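PDB 5ZF2: thioredoxin (H-type,TRX-H) from Edwardsiella tarda, which probably acts as a thioredoxin-like effector that inhibits ASK1-MAPK signalling in the host and so promotes pathogenesis during infection. Local coordinates for residues E3-A8 and F54-D59; L21-A26 and S74-Y79; T40-Q45 and A96-L101. All coordinates share one frame; numbering follows the deposited sequence.

Interaction 1: E3-A8 and F54-D59; sequences EPYSDA and FKVNFD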
# COMPACT_ATOMS: atom_id res chain seq x y z
N GLU A 3 2.82 8.78 0.44
CA GLU A 3 4.07 9.33 -0.05
C GLU A 3 4.73 8.31 -0.95
O GLU A 3 4.39 7.12 -0.90
CB GLU A 3 4.99 9.74 1.11
CG GLU A 3 5.54 8.61 1.94
CD GLU A 3 5.93 9.10 3.35
OE1 GLU A 3 5.10 9.01 4.29
OE2 GLU A 3 7.06 9.61 3.51
N PRO A 4 5.63 8.73 -1.84
CA PRO A 4 6.38 7.78 -2.65
C PRO A 4 7.26 6.93 -1.75
O PRO A 4 7.79 7.40 -0.74
CB PRO A 4 7.24 8.66 -3.57
CG PRO A 4 6.78 10.04 -3.37
CD PRO A 4 6.09 10.12 -2.05
N TYR A 5 7.43 5.67 -2.15
CA TYR A 5 8.35 4.81 -1.43
C TYR A 5 9.77 5.37 -1.49
O TYR A 5 10.27 5.76 -2.56
CB TYR A 5 8.35 3.39 -2.00
CG TYR A 5 9.36 2.53 -1.28
CD1 TYR A 5 9.03 1.88 -0.09
CD2 TYR A 5 10.67 2.45 -1.73
CE1 TYR A 5 9.97 1.13 0.59
CE2 TYR A 5 11.61 1.74 -1.07
CZ TYR A 5 11.26 1.06 0.09
OH TYR A 5 12.24 0.34 0.71
N SER A 6 10.41 5.40 -0.32
CA SER A 6 11.85 5.53 -0.18
C SER A 6 12.25 4.67 0.99
O SER A 6 11.44 4.41 1.89
CB SER A 6 12.29 6.99 0.04
OG SER A 6 11.97 7.43 1.35
N ASP A 7 13.49 4.17 0.93
CA ASP A 7 14.04 3.36 2.02
C ASP A 7 13.88 4.06 3.36
O ASP A 7 13.36 3.48 4.31
CB ASP A 7 15.52 3.05 1.76
CG ASP A 7 15.74 2.20 0.52
OD1 ASP A 7 14.78 1.53 0.08
OD2 ASP A 7 16.89 2.21 -0.02
N ALA A 8 14.31 5.32 3.44
CA ALA A 8 14.37 5.99 4.74
C ALA A 8 12.97 6.26 5.29
O ALA A 8 12.73 6.08 6.49
CB ALA A 8 15.16 7.29 4.64
N PHE A 54 2.75 3.95 1.33
CA PHE A 54 3.89 4.17 0.45
C PHE A 54 3.58 3.62 -0.94
O PHE A 54 3.24 2.44 -1.08
CB PHE A 54 5.16 3.53 1.00
CG PHE A 54 5.58 4.13 2.29
CD1 PHE A 54 6.39 5.27 2.30
CD2 PHE A 54 5.16 3.59 3.49
CE1 PHE A 54 6.77 5.86 3.48
CE2 PHE A 54 5.52 4.19 4.69
CZ PHE A 54 6.32 5.32 4.68
N LYS A 55 3.70 4.48 -1.95
CA LYS A 55 3.47 4.09 -3.33
C LYS A 55 4.79 3.61 -3.93
O LYS A 55 5.75 4.39 -4.05
CB LYS A 55 2.88 5.25 -4.13
CG LYS A 55 1.52 5.77 -3.60
CD LYS A 55 0.33 5.02 -4.20
CE LYS A 55 -1.01 5.66 -3.79
NZ LYS A 55 -1.23 7.02 -4.39
N VAL A 56 4.82 2.34 -4.31
CA VAL A 56 5.98 1.71 -4.92
C VAL A 56 5.71 1.61 -6.42
O VAL A 56 4.73 0.99 -6.84
CB VAL A 56 6.23 0.31 -4.33
CG1 VAL A 56 7.48 -0.34 -4.97
CG2 VAL A 56 6.41 0.40 -2.81
N ASN A 57 6.57 2.26 -7.21
CA ASN A 57 6.42 2.23 -8.65
C ASN A 57 7.01 0.92 -9.16
O ASN A 57 8.23 0.72 -9.13
CB ASN A 57 7.07 3.45 -9.29
CG ASN A 57 6.84 3.52 -10.80
OD1 ASN A 57 6.80 2.50 -11.49
ND2 ASN A 57 6.67 4.74 -11.31
N PHE A 58 6.15 0.03 -9.64
CA PHE A 58 6.61 -1.27 -10.15
C PHE A 58 7.72 -1.12 -11.20
O PHE A 58 8.64 -1.93 -11.26
CB PHE A 58 5.41 -2.03 -10.71
CG PHE A 58 5.76 -3.40 -11.22
CD1 PHE A 58 6.18 -3.57 -12.54
CD2 PHE A 58 5.67 -4.51 -10.39
CE1 PHE A 58 6.52 -4.83 -13.03
CE2 PHE A 58 6.00 -5.78 -10.88
CZ PHE A 58 6.42 -5.93 -12.19
N ASP A 59 7.65 -0.08 -12.03
CA ASP A 59 8.62 0.04 -13.10
C ASP A 59 9.99 0.52 -12.63
O ASP A 59 11.00 0.13 -13.22
CB ASP A 59 8.10 0.97 -14.20
CG ASP A 59 6.92 0.37 -14.96
OD1 ASP A 59 6.83 -0.87 -15.07
OD2 ASP A 59 6.09 1.15 -15.48
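The outer edge of the thioredoxin-fold sheet is built here, where the short strand 2-4 pairs in parallel with strand 52-57 through Glu3 opposite Phe54 and Pro4 opposite Lys55. Lys55 N donates to Glu3 O over 2.9 Å, and Tyr5 N donates to Lys55 O over 2.8 Å. Both bonds are straight at hydrogen (165°). Glu3 O also receives a CA-H...O contact from Phe54 CA at 3.3 Å.

Beside this backbone, the side chains of Glu3 and Phe54 run the same way. Glu3 chi1 of 68° sets CG between the backbone N and the carbonyl carbon, and the extended chain then brings CD within 3.3 Å of Phe54 CE1, with the carboxylate and ring planes 34° apart. Tyr5 lies alongside Val56 and points the same way, its CB 3.7 Å from Val56 CG2; Phe54 CB sits at the edge of the Tyr5 ring, 4.3 Å from Tyr5 CD1. Helix 62-68 continues that packing through Ala64.

Glu3 OE1 forms a salt bridge with Arg52. The contact therefore joins two directional amide bonds to a glutamate whose CG and CD come obliquely alongside Phe54 CE1 while its charge is met by arginine.

Interaction 2: L21-A26 and S74-Y79; sequences LVDVYA and STLILY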
# COMPACT_ATOMS: atom_id res chain seq x y z
N LEU A 21 0.91 0.76 4.75
CA LEU A 21 0.39 0.13 3.55
C LEU A 21 1.41 0.33 2.44
O LEU A 21 1.76 1.46 2.10
CB LEU A 21 -0.95 0.73 3.13
CG LEU A 21 -1.45 0.14 1.82
CD1 LEU A 21 -1.91 -1.32 2.04
CD2 LEU A 21 -2.59 1.01 1.22
N VAL A 22 1.86 -0.77 1.86
CA VAL A 22 2.70 -0.75 0.67
C VAL A 22 1.77 -0.96 -0.52
O VAL A 22 1.11 -2.00 -0.62
CB VAL A 22 3.79 -1.83 0.74
CG1 VAL A 22 4.48 -2.00 -0.61
CG2 VAL A 22 4.80 -1.46 1.83
N ASP A 23 1.74 0.01 -1.42
CA ASP A 23 0.81 0.04 -2.55
C ASP A 23 1.64 0.05 -3.82
O ASP A 23 2.18 1.09 -4.21
CB ASP A 23 -0.10 1.26 -2.47
CG ASP A 23 -1.03 1.40 -3.67
OD1 ASP A 23 -0.97 0.58 -4.60
OD2 ASP A 23 -1.81 2.36 -3.68
N VAL A 24 1.73 -1.10 -4.48
CA VAL A 24 2.56 -1.25 -5.67
C VAL A 24 1.73 -0.95 -6.91
O VAL A 24 0.82 -1.71 -7.26
CB VAL A 24 3.16 -2.65 -5.76
CG1 VAL A 24 4.00 -2.77 -7.05
CG2 VAL A 24 4.01 -2.95 -4.52
N TYR A 25 2.10 0.10 -7.63
CA TYR A 25 1.31 0.57 -8.74
C TYR A 25 2.16 0.58 -10.00
O TYR A 25 3.38 0.40 -9.96
CB TYR A 25 0.75 1.98 -8.44
CG TYR A 25 1.80 3.08 -8.55
CD1 TYR A 25 2.67 3.37 -7.49
CD2 TYR A 25 1.94 3.82 -9.71
CE1 TYR A 25 3.65 4.36 -7.61
CE2 TYR A 25 2.90 4.81 -9.84
CZ TYR A 25 3.75 5.07 -8.78
OH TYR A 25 4.70 6.07 -8.94
N ALA A 26 1.48 0.78 -11.13
CA ALA A 26 2.15 1.01 -12.40
C ALA A 26 1.38 2.10 -13.14
O ALA A 26 0.15 2.15 -13.08
CB ALA A 26 2.21 -0.27 -13.24
N SER A 74 -0.54 -3.73 -8.79
CA SER A 74 -1.80 -3.82 -8.05
C SER A 74 -1.70 -4.70 -6.81
O SER A 74 -2.73 -5.17 -6.30
CB SER A 74 -2.97 -4.28 -8.94
OG SER A 74 -2.92 -5.68 -9.22
N THR A 75 -0.49 -4.92 -6.29
CA THR A 75 -0.30 -5.63 -5.02
C THR A 75 -0.39 -4.62 -3.88
O THR A 75 0.21 -3.53 -3.96
CB THR A 75 1.06 -6.34 -4.95
OG1 THR A 75 1.19 -7.27 -6.03
CG2 THR A 75 1.18 -7.12 -3.64
N LEU A 76 -1.15 -4.97 -2.84
CA LEU A 76 -1.24 -4.18 -1.61
C LEU A 76 -0.77 -5.06 -0.46
O LEU A 76 -1.16 -6.23 -0.37
CB LEU A 76 -2.68 -3.72 -1.32
CG LEU A 76 -3.41 -2.94 -2.40
CD1 LEU A 76 -4.91 -2.75 -2.04
CD2 LEU A 76 -2.73 -1.60 -2.56
N ILE A 77 0.09 -4.51 0.39
CA ILE A 77 0.60 -5.23 1.54
C ILE A 77 0.39 -4.39 2.78
O ILE A 77 0.84 -3.24 2.84
CB ILE A 77 2.10 -5.56 1.41
CG1 ILE A 77 2.38 -6.22 0.05
CG2 ILE A 77 2.51 -6.46 2.63
CD1 ILE A 77 3.88 -6.33 -0.27
N LEU A 78 -0.25 -4.96 3.78
CA LEU A 78 -0.57 -4.20 4.99
C LEU A 78 0.37 -4.67 6.09
O LEU A 78 0.51 -5.87 6.32
CB LEU A 78 -2.03 -4.38 5.41
CG LEU A 78 -2.43 -3.61 6.68
CD1 LEU A 78 -2.32 -2.07 6.48
CD2 LEU A 78 -3.84 -3.97 7.15
N TYR A 79 1.02 -3.72 6.75
CA TYR A 79 1.85 -4.00 7.91
C TYR A 79 1.24 -3.38 9.15
O TYR A 79 0.64 -2.30 9.08
CB TYR A 79 3.28 -3.45 7.74
CG TYR A 79 4.05 -4.07 6.63
CD1 TYR A 79 3.83 -3.69 5.32
CD2 TYR A 79 5.02 -5.04 6.88
CE1 TYR A 79 4.54 -4.24 4.29
CE2 TYR A 79 5.73 -5.62 5.84
CZ TYR A 79 5.48 -5.21 4.55
OH TYR A 79 6.18 -5.74 3.52
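Ile77 O accepts the shortest polar bond between strands 20-25 and 75-80, from Val22 N at 2.8 Å. The same oxygen receives a longer CA-H...O contact from Leu21 CA. Ile77 N returns a bond to Val22 O at 2.9 Å, making Val22 and Ile77 an antiparallel hydrogen-bonded pair in the middle of the thioredoxin sheet.

Toward the end of strand 20-25 the regular pattern changes. Val24 N donates to Thr75 O, while Ser74 N reaches Val24 O in a more bent bond (132° at hydrogen). Two residues, Ser74 and Thr75, thus face the single Val24, a G1 beta bulge, and Ser74 has the positive phi (68°) of the first position of that motif.

On one face of the sheet Val22 CG2 lies 3.7 Å from Tyr79 CE1, and Phe68 of helix 62-68 covers both residues. On the other face Leu76 CD2 lies 3.5 Å from Asp23 OD1. Asp23 CG stands anti to the backbone N (chi1 176°), which carries the carboxylate alongside the leucine. The amide bonds thus hold the register until the bulge ends it, and Asp23 is buried beside Leu76, with Lys55 of strand 52-57 also touching it.

Interaction 3: T40-Q45 and A96-L101; sequences TPLFAQ and ALSDFL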
# COMPACT_ATOMS: atom_id res chain seq x y z
N THR A 40 -8.19 6.21 -2.43
CA THR A 40 -7.95 7.59 -2.00
C THR A 40 -8.95 8.08 -0.96
O THR A 40 -8.51 8.54 0.10
CB THR A 40 -7.89 8.52 -3.22
OG1 THR A 40 -6.78 8.12 -4.04
CG2 THR A 40 -7.73 9.99 -2.80
N PRO A 41 -10.27 7.94 -1.13
CA PRO A 41 -11.17 8.34 -0.04
C PRO A 41 -11.03 7.48 1.20
O PRO A 41 -11.21 7.97 2.31
CB PRO A 41 -12.57 8.20 -0.66
CG PRO A 41 -12.39 7.23 -1.76
CD PRO A 41 -11.03 7.45 -2.30
N LEU A 42 -10.70 6.20 1.05
CA LEU A 42 -10.52 5.38 2.24
C LEU A 42 -9.35 5.89 3.08
O LEU A 42 -9.42 5.86 4.31
CB LEU A 42 -10.32 3.92 1.85
CG LEU A 42 -11.50 3.25 1.14
CD1 LEU A 42 -11.16 1.82 0.68
CD2 LEU A 42 -12.72 3.24 2.06
N PHE A 43 -8.29 6.39 2.44
CA PHE A 43 -7.14 6.88 3.18
C PHE A 43 -7.46 8.09 4.05
O PHE A 43 -6.73 8.38 4.99
CB PHE A 43 -6.00 7.25 2.22
CG PHE A 43 -5.44 6.07 1.46
CD1 PHE A 43 -5.55 4.78 1.98
CD2 PHE A 43 -4.78 6.26 0.25
CE1 PHE A 43 -5.02 3.68 1.30
CE2 PHE A 43 -4.26 5.17 -0.46
CZ PHE A 43 -4.36 3.89 0.08
N ALA A 44 -8.53 8.82 3.74
CA ALA A 44 -8.87 10.04 4.46
C ALA A 44 -9.86 9.79 5.59
O ALA A 44 -10.18 10.71 6.35
CB ALA A 44 -9.44 11.08 3.50
N GLN A 45 -10.38 8.57 5.70
CA GLN A 45 -11.38 8.26 6.70
C GLN A 45 -10.74 8.16 8.08
O GLN A 45 -9.58 7.75 8.19
CB GLN A 45 -12.08 6.95 6.35
CG GLN A 45 -13.03 7.09 5.20
CD GLN A 45 -13.68 5.78 4.82
OE1 GLN A 45 -13.48 4.74 5.48
NE2 GLN A 45 -14.47 5.81 3.76
N ALA A 96 -14.33 -4.59 -0.30
CA ALA A 96 -13.21 -5.47 0.02
C ALA A 96 -11.97 -4.68 0.39
O ALA A 96 -11.24 -5.05 1.32
CB ALA A 96 -12.93 -6.43 -1.15
N LEU A 97 -11.70 -3.59 -0.34
CA LEU A 97 -10.55 -2.75 -0.05
C LEU A 97 -10.69 -2.08 1.31
O LEU A 97 -9.72 -2.00 2.08
CB LEU A 97 -10.38 -1.69 -1.14
CG LEU A 97 -10.02 -2.24 -2.52
CD1 LEU A 97 -9.98 -1.11 -3.52
CD2 LEU A 97 -8.65 -2.89 -2.49
N SER A 98 -11.89 -1.56 1.61
CA SER A 98 -12.17 -1.05 2.95
C SER A 98 -11.88 -2.11 4.01
O SER A 98 -11.23 -1.84 5.03
CB SER A 98 -13.62 -0.59 3.03
OG SER A 98 -13.95 -0.21 4.34
N ASP A 99 -12.37 -3.32 3.80
CA ASP A 99 -12.17 -4.34 4.83
C ASP A 99 -10.71 -4.75 4.94
O ASP A 99 -10.23 -5.04 6.04
CB ASP A 99 -13.05 -5.54 4.53
CG ASP A 99 -13.08 -6.53 5.68
OD1 ASP A 99 -13.53 -6.17 6.78
OD2 ASP A 99 -12.62 -7.65 5.47
N PHE A 100 -9.98 -4.73 3.82
CA PHE A 100 -8.55 -5.03 3.81
C PHE A 100 -7.78 -4.08 4.74
O PHE A 100 -6.84 -4.50 5.43
CB PHE A 100 -8.00 -4.92 2.39
CG PHE A 100 -6.51 -5.20 2.28
CD1 PHE A 100 -6.03 -6.50 2.27
CD2 PHE A 100 -5.61 -4.15 2.19
CE1 PHE A 100 -4.66 -6.75 2.19
CE2 PHE A 100 -4.24 -4.38 2.09
CZ PHE A 100 -3.76 -5.68 2.08
N LEU A 101 -8.17 -2.82 4.76
CA LEU A 101 -7.51 -1.83 5.60
C LEU A 101 -7.96 -1.88 7.05
O LEU A 101 -7.20 -1.47 7.93
CB LEU A 101 -7.79 -0.42 5.06
CG LEU A 101 -7.19 -0.17 3.67
CD1 LEU A 101 -7.56 1.26 3.24
CD2 LEU A 101 -5.68 -0.37 3.69
O HOH W 1 -15.57 2.20 4.67
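Leu42 meets Leu97, Ser98 and Leu101 where the last, weakly bonded part of helix 30-43 packs against helix 94-102, two helices on the same side of the thioredoxin-fold sheet. No direct hydrogen bond crosses between the segments, so the contact is mainly apolar side-chain packing.

Leu42 has chi1 -63°: CG is anti to the carbonyl carbon, and the branch projects at the opposing helix. There its two methyls divide the work. CD1 approaches the backbone, 3.6 Å from Ser98 N, and also lies 4.0 Å from Leu97 CB, while CD2 comes to 4.1 Å from Ser98 CB. Closer to the stem, Leu42 CB is 4.1 Å from Leu101 CD1.

That same Leu101 methyl serves a second neighbour, standing 4.0 Å from Phe43 CE1. The CB of Phe43 points away from helix 94-102, yet chi1 of -65° and chi2 of -24° turn CE1 toward Leu101, and the two side chains cross at about a right angle with the methyl oblique to the ring. Toward the sheet, Phe43 touches Leu21 of strand 20-25 and Leu97 touches Leu76 of strand 75-80.

The polar margin is bridged by water. Ser98 OG, placed anti to its backbone nitrogen, lies 2.9 Å from a water whose second link is a weak 3.4 Å bond donated to Gln45 OE1.

Overall arrangement
The three contacts cross the fold from one sheet edge to the helical layer on one face. Interactions 1 and 2, with centres 10 Å apart, share the sheet: strands 52-57 and 20-25 are neighbours, joined by the probable bond from Phe54 N to Leu21 O (2.8 Å). Interaction 3 lies 13 Å from interaction 2, centre to centre, and touches it through Leu78 CD2 and Phe100 O (3.5 Å). Interactions 1 and 3 are 19 Å apart between centres, on opposite sides of the chain's centre, without touching. Along the chain the segments run 3-8, 21-26, 40-45, 54-59, 74-79, 96-101 (interactions 1, 2, 3, 1, 2, 3), so each contact brings together segments about 46 to 51 residues apart within one thioredoxin domain.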